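Local coordinates for Lactamase_B domain-containing protein (Bacillus lehensis G1, PDB 7EV5) that is a two-zinc hydrolase of the metallo-beta-lactamase fold that probably combines B3 beta-lactamase activity with glyoxalase II activity, at residues E34-I37 with T38-R42; I60-V63 with D64-D68; A172-N176 with K177-L181. All blocks are in the same frame, centred on the assembly; numbering follows the deposited sequence.

Contact 1: residues E34-I37 with T38-R42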
ATOM      1  N   GLU A  34     -10.055   0.954 -14.761  1.00 16.54           N
ATOM      2  CA  GLU A  34     -10.800   0.020 -15.596  1.00 15.69           C
ATOM      3  C   GLU A  34     -10.032  -1.279 -15.806  1.00 12.76           C
ATOM      4  O   GLU A  34     -10.634  -2.356 -15.858  1.00 15.03           O
ATOM      5  CB  GLU A  34     -11.149   0.684 -16.931  1.00 16.50           C
ATOM      6  CG  GLU A  34     -12.150   1.825 -16.822  1.00 21.53           C
ATOM      7  CD  GLU A  34     -11.579   3.053 -16.140  1.00 16.48           C
ATOM      8  OE1 GLU A  34     -10.374   3.354 -16.335  1.00 20.85           O
ATOM      9  OE2 GLU A  34     -12.341   3.713 -15.407  1.00 23.47           O
ATOM     10  N   ALA A  35      -8.706  -1.207 -15.913  1.00 15.37           N
ATOM     11  CA  ALA A  35      -7.921  -2.433 -16.021  1.00 17.02           C
ATOM     12  C   ALA A  35      -8.052  -3.283 -14.764  1.00 13.97           C
ATOM     13  O   ALA A  35      -8.151  -4.514 -14.842  1.00 13.66           O
ATOM     14  CB  ALA A  35      -6.456  -2.100 -16.285  1.00 15.43           C
ATOM     15  N   LEU A  36      -8.033  -2.645 -13.591  1.00 12.30           N
ATOM     16  CA  LEU A  36      -8.156  -3.389 -12.343  1.00 11.91           C
ATOM     17  C   LEU A  36      -9.570  -3.925 -12.155  1.00 12.81           C
ATOM     18  O   LEU A  36      -9.745  -5.094 -11.791  1.00 12.75           O
ATOM     19  CB  LEU A  36      -7.746  -2.506 -11.165  1.00 11.79           C
ATOM     20  CG  LEU A  36      -7.923  -3.145  -9.779  1.00 10.59           C
ATOM     21  CD1 LEU A  36      -7.067  -4.384  -9.619  1.00 13.09           C
ATOM     22  CD2 LEU A  36      -7.593  -2.116  -8.698  1.00 12.01           C
ATOM     23  N   ILE A  37     -10.586  -3.086 -12.400  1.00 12.24           N
ATOM     24  CA  ILE A  37     -11.978  -3.498 -12.196  1.00 12.26           C
ATOM     25  C   ILE A  37     -12.349  -4.638 -13.135  1.00 14.21           C
ATOM     26  O   ILE A  37     -12.936  -5.643 -12.713  1.00 16.11           O
ATOM     27  CB  ILE A  37     -12.932  -2.298 -12.353  1.00 15.87           C
ATOM     28  CG1 ILE A  37     -12.795  -1.348 -11.161  1.00 17.20           C
ATOM     29  CG2 ILE A  37     -14.385  -2.772 -12.477  1.00 19.22           C
ATOM     30  CD1 ILE A  37     -13.338   0.042 -11.437  1.00 18.82           C
ATOM     31  N   THR A  38     -12.005  -4.504 -14.422  1.00 14.16           N
ATOM     32  CA  THR A  38     -12.361  -5.555 -15.375  1.00 15.10           C
ATOM     33  C   THR A  38     -11.610  -6.850 -15.092  1.00 15.61           C
ATOM     34  O   THR A  38     -12.171  -7.932 -15.292  1.00 15.02           O
ATOM     35  CB  THR A  38     -12.192  -5.100 -16.830  1.00 16.36           C
ATOM     36  OG1 THR A  38     -10.830  -4.743 -17.082  1.00 16.93           O
ATOM     37  CG2 THR A  38     -13.108  -3.914 -17.147  1.00 19.37           C
ATOM     38  N   TRP A  39     -10.358  -6.776 -14.616  1.00 14.55           N
ATOM     39  CA  TRP A  39      -9.655  -7.999 -14.233  1.00 12.98           C
ATOM     40  C   TRP A  39     -10.371  -8.706 -13.092  1.00 14.22           C
ATOM     41  O   TRP A  39     -10.590  -9.924 -13.139  1.00 15.10           O
ATOM     42  CB  TRP A  39      -8.202  -7.715 -13.854  1.00 16.03           C
ATOM     43  CG  TRP A  39      -7.453  -8.957 -13.431  1.00 13.52           C
ATOM     44  CD1 TRP A  39      -6.889  -9.876 -14.252  1.00 14.22           C
ATOM     45  CD2 TRP A  39      -7.216  -9.418 -12.093  1.00 13.89           C
ATOM     46  NE1 TRP A  39      -6.298 -10.876 -13.517  1.00 19.20           N
ATOM     47  CE2 TRP A  39      -6.491 -10.619 -12.186  1.00 16.79           C
ATOM     48  CE3 TRP A  39      -7.546  -8.932 -10.825  1.00 14.16           C
ATOM     49  CZ2 TRP A  39      -6.084 -11.338 -11.063  1.00 17.28           C
ATOM     50  CZ3 TRP A  39      -7.138  -9.649  -9.708  1.00 18.77           C
ATOM     51  CH2 TRP A  39      -6.415 -10.837  -9.837  1.00 15.70           C
ATOM     52  N   LEU A  40     -10.742  -7.956 -12.051  1.00 14.73           N
ATOM     53  CA  LEU A  40     -11.467  -8.550 -10.933  1.00 15.61           C
ATOM     54  C   LEU A  40     -12.741  -9.235 -11.410  1.00 15.50           C
ATOM     55  O   LEU A  40     -13.076 -10.335 -10.951  1.00 14.21           O
ATOM     56  CB  LEU A  40     -11.805  -7.473  -9.899  1.00 14.67           C
ATOM     57  CG  LEU A  40     -10.624  -6.915  -9.102  1.00 11.81           C
ATOM     58  CD1 LEU A  40     -10.990  -5.568  -8.524  1.00 13.76           C
ATOM     59  CD2 LEU A  40     -10.207  -7.893  -8.008  1.00 13.79           C
ATOM     60  N   LYS A  41     -13.457  -8.599 -12.331  1.00 15.65           N
ATOM     61  CA  LYS A  41     -14.709  -9.168 -12.826  1.00 15.74           C
ATOM     62  C   LYS A  41     -14.467 -10.382 -13.714  1.00 19.14           C
ATOM     63  O   LYS A  41     -15.204 -11.372 -13.628  1.00 18.34           O
ATOM     64  CB  LYS A  41     -15.520  -8.097 -13.549  1.00 17.49           C
ATOM     65  CG  LYS A  41     -15.995  -7.007 -12.611  1.00 21.42           C
ATOM     66  CD  LYS A  41     -17.063  -6.136 -13.229  1.00 32.43           C
ATOM     67  CE  LYS A  41     -17.767  -5.311 -12.163  1.00 31.24           C
ATOM     68  NZ  LYS A  41     -18.676  -6.130 -11.314  1.00 35.86           N
ATOM     69  N   ARG A  42     -13.446 -10.336 -14.574  1.00 17.77           N
ATOM     70  CA  ARG A  42     -13.134 -11.504 -15.394  1.00 18.75           C
ATOM     71  C   ARG A  42     -12.792 -12.707 -14.528  1.00 20.60           C
ATOM     72  O   ARG A  42     -13.146 -13.846 -14.859  1.00 19.16           O
ATOM     73  CB  ARG A  42     -11.982 -11.192 -16.350  1.00 18.29           C
ATOM     74  CG  ARG A  42     -12.358 -10.253 -17.479  1.00 17.77           C
ATOM     75  CD  ARG A  42     -11.297 -10.188 -18.562  1.00 16.52           C
ATOM     76  NE  ARG A  42      -9.967  -9.869 -18.048  1.00 19.27           N
ATOM     77  CZ  ARG A  42      -9.499  -8.633 -17.883  1.00 17.25           C
ATOM     78  NH1 ARG A  42     -10.253  -7.580 -18.182  1.00 16.41           N
ATOM     79  NH2 ARG A  42      -8.269  -8.452 -17.418  1.00 20.70           N
TER
HETATM   80  O   HOH W   1      -7.459  -5.754 -17.199  1.00 20.59           O
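Thr38 turns its hydroxyl back onto Glu34 in the first half of helix 33-42, the helix of a beta-alpha-beta unit with strands 23-27 and 46-51 in the metallo-beta-lactamase fold. With chi1 at 61°, OG1 lies between the residue's own backbone N and carbonyl carbon, where it can donate to Glu34 O at 2.7 Å. The backbone N of Thr38 donates to the same Glu34 O at 2.9 Å, so this carbonyl is gripped twice by one residue. Thr38 OG1 in turn accepts a weak hydrogen bond from Arg42 NH1, 3.1 Å away.

On the inner side, Leu36 and Leu40 meet at an angle, Leu36 CG lying 4.1 Å from Leu40 CD1. Leu36 sends CG anti to its N (chi1 176°) while Leu40 keeps CG beside its N (chi1 -70°), and the two leucines share Val16 of strand 12-18 as a neighbour. Ile37 faces helix 63-70, touching Ala65, Val66 and Thr69. Its CG2 comes within 4.2 Å of CE of Lys41, whose chain bends only at its last torsion.

Trp39 swings its ring away from the preceding turn, and its side chain touches Lys3 and Ile5 of strand 2-7. Arg42 folds back so that Thr38 O and Trp39 CA lie over one face of its guanidinium, while NH2 sits at the edge of the indole, in its plane. A water at the guanidinium edge, in its plane, links Arg42 to the first turn: it accepts from Arg42 NH2 at 2.8 Å and donates to Ala35 O, also at 2.8 Å.

Contact 2: residues I60-V63 with D64-D68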
ATOM      1  N   ILE A  60      -3.821   6.053  -5.105  1.00  9.35           N
ATOM      2  CA  ILE A  60      -5.228   6.315  -4.809  1.00  9.40           C
ATOM      3  C   ILE A  60      -6.058   6.678  -6.030  1.00 13.01           C
ATOM      4  O   ILE A  60      -7.267   6.888  -5.894  1.00 11.70           O
ATOM      5  CB  ILE A  60      -5.415   7.389  -3.722  1.00  8.50           C
ATOM      6  CG1 ILE A  60      -4.988   8.752  -4.285  1.00 10.71           C
ATOM      7  CG2 ILE A  60      -4.657   7.002  -2.454  1.00 11.40           C
ATOM      8  CD1 ILE A  60      -5.358   9.926  -3.406  1.00 12.40           C
ATOM      9  N   GLY A  61      -5.459   6.770  -7.215  1.00 11.62           N
ATOM     10  CA  GLY A  61      -6.184   7.320  -8.355  1.00 11.68           C
ATOM     11  C   GLY A  61      -7.384   6.504  -8.790  1.00 12.79           C
ATOM     12  O   GLY A  61      -8.318   7.050  -9.382  1.00 14.24           O
ATOM     13  N   ALA A  62      -7.389   5.204  -8.500  1.00 11.02           N
ATOM     14  CA  ALA A  62      -8.508   4.333  -8.844  1.00 11.30           C
ATOM     15  C   ALA A  62      -9.442   4.054  -7.667  1.00 12.26           C
ATOM     16  O   ALA A  62     -10.379   3.263  -7.811  1.00 13.79           O
ATOM     17  CB  ALA A  62      -7.985   3.023  -9.431  1.00 12.71           C
ATOM     18  N   VAL A  63      -9.222   4.697  -6.515  1.00 10.71           N
ATOM     19  CA  VAL A  63     -10.032   4.401  -5.330  1.00 11.38           C
ATOM     20  C   VAL A  63     -11.515   4.678  -5.583  1.00 13.73           C
ATOM     21  O   VAL A  63     -12.368   3.838  -5.285  1.00 15.04           O
ATOM     22  CB  VAL A  63      -9.490   5.158  -4.103  1.00 11.03           C
ATOM     23  CG1 VAL A  63     -10.497   5.142  -2.965  1.00 11.63           C
ATOM     24  CG2 VAL A  63      -8.185   4.537  -3.637  1.00 11.22           C
ATOM     25  N   ASP A  64     -11.841   5.855  -6.131  1.00 14.37           N
ATOM     26  CA  ASP A  64     -13.240   6.219  -6.374  1.00 16.23           C
ATOM     27  C   ASP A  64     -13.949   5.141  -7.188  1.00 15.15           C
ATOM     28  O   ASP A  64     -15.008   4.630  -6.796  1.00 15.84           O
ATOM     29  CB  ASP A  64     -13.297   7.532  -7.164  1.00 19.24           C
ATOM     30  CG  ASP A  64     -13.172   8.781  -6.295  1.00 23.21           C
ATOM     31  OD1 ASP A  64     -13.520   8.747  -5.093  1.00 18.58           O
ATOM     32  OD2 ASP A  64     -12.731   9.823  -6.839  1.00 23.70           O
ATOM     33  N   ALA A  65     -13.374   4.787  -8.334  1.00 14.67           N
ATOM     34  CA  ALA A  65     -14.040   3.855  -9.237  1.00 14.70           C
ATOM     35  C   ALA A  65     -14.166   2.475  -8.609  1.00 17.64           C
ATOM     36  O   ALA A  65     -15.214   1.834  -8.709  1.00 16.04           O
ATOM     37  CB  ALA A  65     -13.289   3.785 -10.564  1.00 16.94           C
ATOM     38  N   VAL A  66     -13.114   2.002  -7.947  1.00 14.46           N
ATOM     39  CA  VAL A  66     -13.172   0.688  -7.318  1.00 15.26           C
ATOM     40  C   VAL A  66     -14.172   0.695  -6.161  1.00 14.01           C
ATOM     41  O   VAL A  66     -15.009  -0.209  -6.036  1.00 15.81           O
ATOM     42  CB  VAL A  66     -11.763   0.244  -6.880  1.00 16.04           C
ATOM     43  CG1 VAL A  66     -11.839  -1.037  -6.099  1.00 15.86           C
ATOM     44  CG2 VAL A  66     -10.868   0.050  -8.100  1.00 13.30           C
ATOM     45  N   ARG A  67     -14.103   1.719  -5.306  1.00 13.77           N
ATOM     46  CA  ARG A  67     -15.034   1.830  -4.187  0.52 15.81           C
ATOM     47  C   ARG A  67     -16.480   1.891  -4.675  1.00 17.31           C
ATOM     48  O   ARG A  67     -17.361   1.213  -4.134  1.00 20.13           O
ATOM     49  CB  ARG A  67     -14.677   3.071  -3.366  0.52 16.53           C
ATOM     50  CG  ARG A  67     -15.534   3.339  -2.153  0.52 16.98           C
ATOM     51  CD  ARG A  67     -15.405   4.811  -1.754  0.52 15.92           C
ATOM     52  NE  ARG A  67     -16.007   5.685  -2.759  0.52 17.96           N
ATOM     53  CZ  ARG A  67     -15.385   6.700  -3.354  0.52 17.56           C
ATOM     54  NH1 ARG A  67     -14.129   6.997  -3.048  0.52 13.32           N
ATOM     55  NH2 ARG A  67     -16.025   7.425  -4.260  0.52 15.06           N
ATOM     56  N   ASP A  68     -16.739   2.700  -5.708  1.00 17.30           N
ATOM     57  CA  ASP A  68     -18.103   2.857  -6.212  1.00 17.74           C
ATOM     58  C   ASP A  68     -18.600   1.581  -6.879  1.00 19.87           C
ATOM     59  O   ASP A  68     -19.757   1.184  -6.688  1.00 21.77           O
ATOM     60  CB  ASP A  68     -18.167   4.024  -7.203  1.00 18.84           C
ATOM     61  CG  ASP A  68     -18.017   5.389  -6.534  1.00 19.93           C
ATOM     62  OD1 ASP A  68     -18.104   5.480  -5.292  1.00 20.46           O
ATOM     63  OD2 ASP A  68     -17.824   6.382  -7.273  1.00 25.75           O
TER
HETATM   64  O   HOH W   2      -9.863   7.979  -6.704  1.00 16.36           O
HETATM   65  O   HOH W   3     -11.137   6.498  -9.378  1.00 18.97           O
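Val63 and Arg67 stand one turn apart at the start of helix 63-70, and here the packing is close: Arg67 N donates to Val63 O at 2.7 Å, and Arg67 CB lies 3.1 Å from that oxygen. Beside them Val66 N reaches Ala62 O at 3.0 Å, and CG2 of Val66, beside its own N, lies against the same oxygen, with Ala62 CB just beyond. This apolar side is buried, with Ala62 and Val66 against helix 33-42 and Val63 against Pro29 and Val74.

The outward side is looser and mediated by water. One water donates to Ile60 O and accepts from Asp64 N at 3.0 Å; a second joins Gly61 O to Ala65 N in the same way. Further out, in one of two deposited conformers of Arg67 and so tentatively, NH1 and NH2 grip Asp64 OD1 end-on in a salt bridge, NH1 on its anti lone pair at 2.8 Å and NH2 from above the carboxylate plane; NH2 forms another with Asp68 OD1. Asp64 OD1 also accepts from Ala103 N, in a loop.

The type I turn 60-63 leads from zinc ligands His54, His56, Asp58 and His59, the HxHxDH signature of metallo-beta-lactamases, into the helix.

Contact 3: residues A172-N176 with K177-L181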
ATOM      1  N   ALA A 172      14.411   3.767  10.897  1.00 12.09           N
ATOM      2  CA  ALA A 172      13.907   3.091  12.085  1.00 12.36           C
ATOM      3  C   ALA A 172      12.744   2.169  11.748  1.00 12.35           C
ATOM      4  O   ALA A 172      12.673   1.049  12.259  1.00 11.50           O
ATOM      5  CB  ALA A 172      13.505   4.111  13.144  1.00 11.47           C
ATOM      6  N   SER A 173      11.799   2.630  10.922  1.00 12.18           N
ATOM      7  CA  SER A 173      10.729   1.732  10.487  1.00 12.12           C
ATOM      8  C   SER A 173      11.288   0.463   9.866  1.00 11.39           C
ATOM      9  O   SER A 173      10.823  -0.643  10.168  1.00 12.62           O
ATOM     10  CB  SER A 173       9.784   2.420   9.495  1.00 13.07           C
ATOM     11  OG  SER A 173       9.062   3.451  10.128  1.00 13.20           O
ATOM     12  N   ILE A 174      12.293   0.602   9.003  1.00 13.30           N
ATOM     13  CA  ILE A 174      12.856  -0.558   8.323  1.00 11.91           C
ATOM     14  C   ILE A 174      13.539  -1.493   9.316  1.00 12.51           C
ATOM     15  O   ILE A 174      13.233  -2.687   9.379  1.00 13.29           O
ATOM     16  CB  ILE A 174      13.796  -0.118   7.189  1.00 13.81           C
ATOM     17  CG1 ILE A 174      12.986   0.541   6.073  1.00 13.12           C
ATOM     18  CG2 ILE A 174      14.583  -1.311   6.646  1.00 19.70           C
ATOM     19  CD1 ILE A 174      13.834   1.219   5.024  1.00 15.67           C
ATOM     20  N   HIS A 175      14.471  -0.966  10.109  1.00 13.30           N
ATOM     21  CA  HIS A 175      15.240  -1.829  10.999  1.00 12.95           C
ATOM     22  C   HIS A 175      14.399  -2.377  12.145  1.00 13.20           C
ATOM     23  O   HIS A 175      14.568  -3.540  12.534  1.00 15.21           O
ATOM     24  CB  HIS A 175      16.444  -1.069  11.543  1.00 13.79           C
ATOM     25  CG  HIS A 175      17.531  -0.873  10.537  1.00 13.98           C
ATOM     26  ND1 HIS A 175      18.206  -1.927   9.958  1.00 14.19           N
ATOM     27  CD2 HIS A 175      18.053   0.250   9.993  1.00 13.50           C
ATOM     28  CE1 HIS A 175      19.104  -1.460   9.111  1.00 16.11           C
ATOM     29  NE2 HIS A 175      19.039  -0.141   9.118  1.00 14.09           N
ATOM     30  N   ASN A 176      13.502  -1.561  12.709  1.00 12.02           N
ATOM     31  CA  ASN A 176      12.806  -1.945  13.933  1.00 12.26           C
ATOM     32  C   ASN A 176      11.491  -2.666  13.690  1.00 13.28           C
ATOM     33  O   ASN A 176      11.048  -3.417  14.566  1.00 15.38           O
ATOM     34  CB  ASN A 176      12.553  -0.729  14.833  1.00 11.42           C
ATOM     35  CG  ASN A 176      13.835  -0.027  15.245  1.00 11.56           C
ATOM     36  OD1 ASN A 176      14.909  -0.619  15.239  1.00 14.29           O
ATOM     37  ND2 ASN A 176      13.723   1.260  15.573  1.00 13.97           N
ATOM     38  N   LYS A 177      10.855  -2.461  12.540  1.00 11.30           N
ATOM     39  CA  LYS A 177       9.535  -3.027  12.306  1.00 11.98           C
ATOM     40  C   LYS A 177       9.460  -3.979  11.124  1.00 10.27           C
ATOM     41  O   LYS A 177       8.709  -4.955  11.183  1.00 15.35           O
ATOM     42  CB  LYS A 177       8.522  -1.893  12.127  1.00 12.44           C
ATOM     43  CG  LYS A 177       8.474  -0.974  13.352  1.00 13.94           C
ATOM     44  CD  LYS A 177       7.514   0.163  13.161  1.00 12.74           C
ATOM     45  CE  LYS A 177       7.473   1.011  14.419  1.00 14.77           C
ATOM     46  NZ  LYS A 177       6.702   2.268  14.203  1.00 16.77           N
ATOM     47  N   ILE A 178      10.203  -3.730  10.050  1.00 12.07           N
ATOM     48  CA  ILE A 178      10.090  -4.558   8.853  1.00 13.77           C
ATOM     49  C   ILE A 178      11.086  -5.707   8.857  1.00 13.81           C
ATOM     50  O   ILE A 178      10.695  -6.874   8.743  1.00 14.89           O
ATOM     51  CB  ILE A 178      10.203  -3.694   7.591  1.00 13.00           C
ATOM     52  CG1 ILE A 178       8.960  -2.815   7.507  1.00 15.29           C
ATOM     53  CG2 ILE A 178      10.358  -4.565   6.342  1.00 14.87           C
ATOM     54  CD1 ILE A 178       8.898  -1.986   6.282  1.00 20.12           C
ATOM     55  N   LEU A 179      12.372  -5.394   8.988  1.00 14.55           N
ATOM     56  CA  LEU A 179      13.387  -6.440   8.908  1.00 16.14           C
ATOM     57  C   LEU A 179      13.296  -7.527   9.981  1.00 17.31           C
ATOM     58  O   LEU A 179      13.773  -8.640   9.703  1.00 18.65           O
ATOM     59  CB  LEU A 179      14.792  -5.831   8.806  1.00 17.80           C
ATOM     60  CG  LEU A 179      15.029  -4.961   7.567  1.00 20.37           C
ATOM     61  CD1 LEU A 179      16.447  -4.413   7.559  1.00 24.24           C
ATOM     62  CD2 LEU A 179      14.731  -5.715   6.277  1.00 24.72           C
ATOM     63  N   PRO A 180      12.741  -7.305  11.182  1.00 15.12           N
ATOM     64  CA  PRO A 180      12.574  -8.438  12.118  1.00 17.08           C
ATOM     65  C   PRO A 180      11.565  -9.491  11.670  1.00 18.56           C
ATOM     66  O   PRO A 180      11.511 -10.565  12.287  1.00 20.19           O
ATOM     67  CB  PRO A 180      12.130  -7.769  13.427  1.00 19.36           C
ATOM     68  CG  PRO A 180      12.595  -6.368  13.312  1.00 17.84           C
ATOM     69  CD  PRO A 180      12.451  -6.021  11.855  1.00 14.68           C
ATOM     70  N   LEU A 181      10.757  -9.226  10.643  1.00 14.93           N
ATOM     71  CA  LEU A 181       9.810 -10.218  10.160  1.00 17.49           C
ATOM     72  C   LEU A 181      10.555 -11.398   9.524  1.00 16.47           C
ATOM     73  O   LEU A 181      11.732 -11.282   9.174  1.00 18.13           O
ATOM     74  CB  LEU A 181       8.870  -9.569   9.145  1.00 15.19           C
ATOM     75  CG  LEU A 181       7.895  -8.572   9.765  1.00 16.47           C
ATOM     76  CD1 LEU A 181       7.168  -7.785   8.691  1.00 14.47           C
ATOM     77  CD2 LEU A 181       6.900  -9.293  10.671  1.00 23.99           C
TER
HETATM   78  O   HOH W   4       8.664   3.813  12.770  1.00 15.43           O
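Ile174 and Leu179 lie side by side and point the same way, five residues apart on the inner side of the chain, with Ile174 CG2 3.7 Å from Leu179 CD1. Leu179 holds its CG anti to the carbonyl carbon (chi1 -61°), which sets CG over Ile174 O and carries CD1 up along the isoleucine branch. The same CD1 has a second neighbour in His175: the two side chains run side by side, and Leu179 CD1 meets the ring obliquely, 3.9 Å from His175 ND1. Leu207 touches both Ile174 and Leu179, while Ile178 faces Val151, Ile197 and Leu146, the last on strand 145-149 of the second sheet.

What brings residues five apart into line is the backbone. Near its C-terminal end, helix 167-178 widens through a pi-type turn at 173-176, with two i to i+5 bonds. In the first, Ile178 N donates to Ser173 O at 3.2 Å, nearly in line with the C=O but bent at the hydrogen (139°); in the second, Leu179 N donates to Ile174 O at 2.9 Å and almost straight (177°). Ser173 O also keeps an i to i+4 bond, from Lys177 N at 3.0 Å, above its carbonyl plane. A type I turn, 178-181, then carries the chain off, and Pro180, which has no N-H to offer, lays its ring against the carbonyls of His175 and Asn176, with CD 3.3 Å from His175 O.

On the flank away from the leucine, Lys177 stretches out fully beyond CG and runs back along the helix toward Ser173. A water spans the two ends, donating to Ser173 OG at 2.7 Å and accepting from Lys177 NZ at 2.9 Å. Both ends also bind the stretch leading to the zinc ligand His131: Ser173 OG is hydrogen-bonded to Pro129 O, and Lys177 NZ to His127 O.

Overall arrangement
From the N terminus the three contacts come in series; each is local, and none nests in or crosses another. Contact 1 lies on helix 33-42, in the crossover from strand 23-27 to strand 46-51. Contact 2 follows strand 46-51 and the zinc-binding loop, turning the chain into helix 63-70. These two touch, Leu36 CD2 meeting Val66 CG2 at 4.0 Å; both helices also touch strands of the first sheet. Contact 3, at the end of helix 167-178, lies on the opposite side of the chain's centre, beside the second sheet, its centre about 34 Å from that of contact 1. The helices thus flank the two-sheet core from opposite sides, as in the alpha-beta/beta-alpha sandwich of metallo-beta-lactamases.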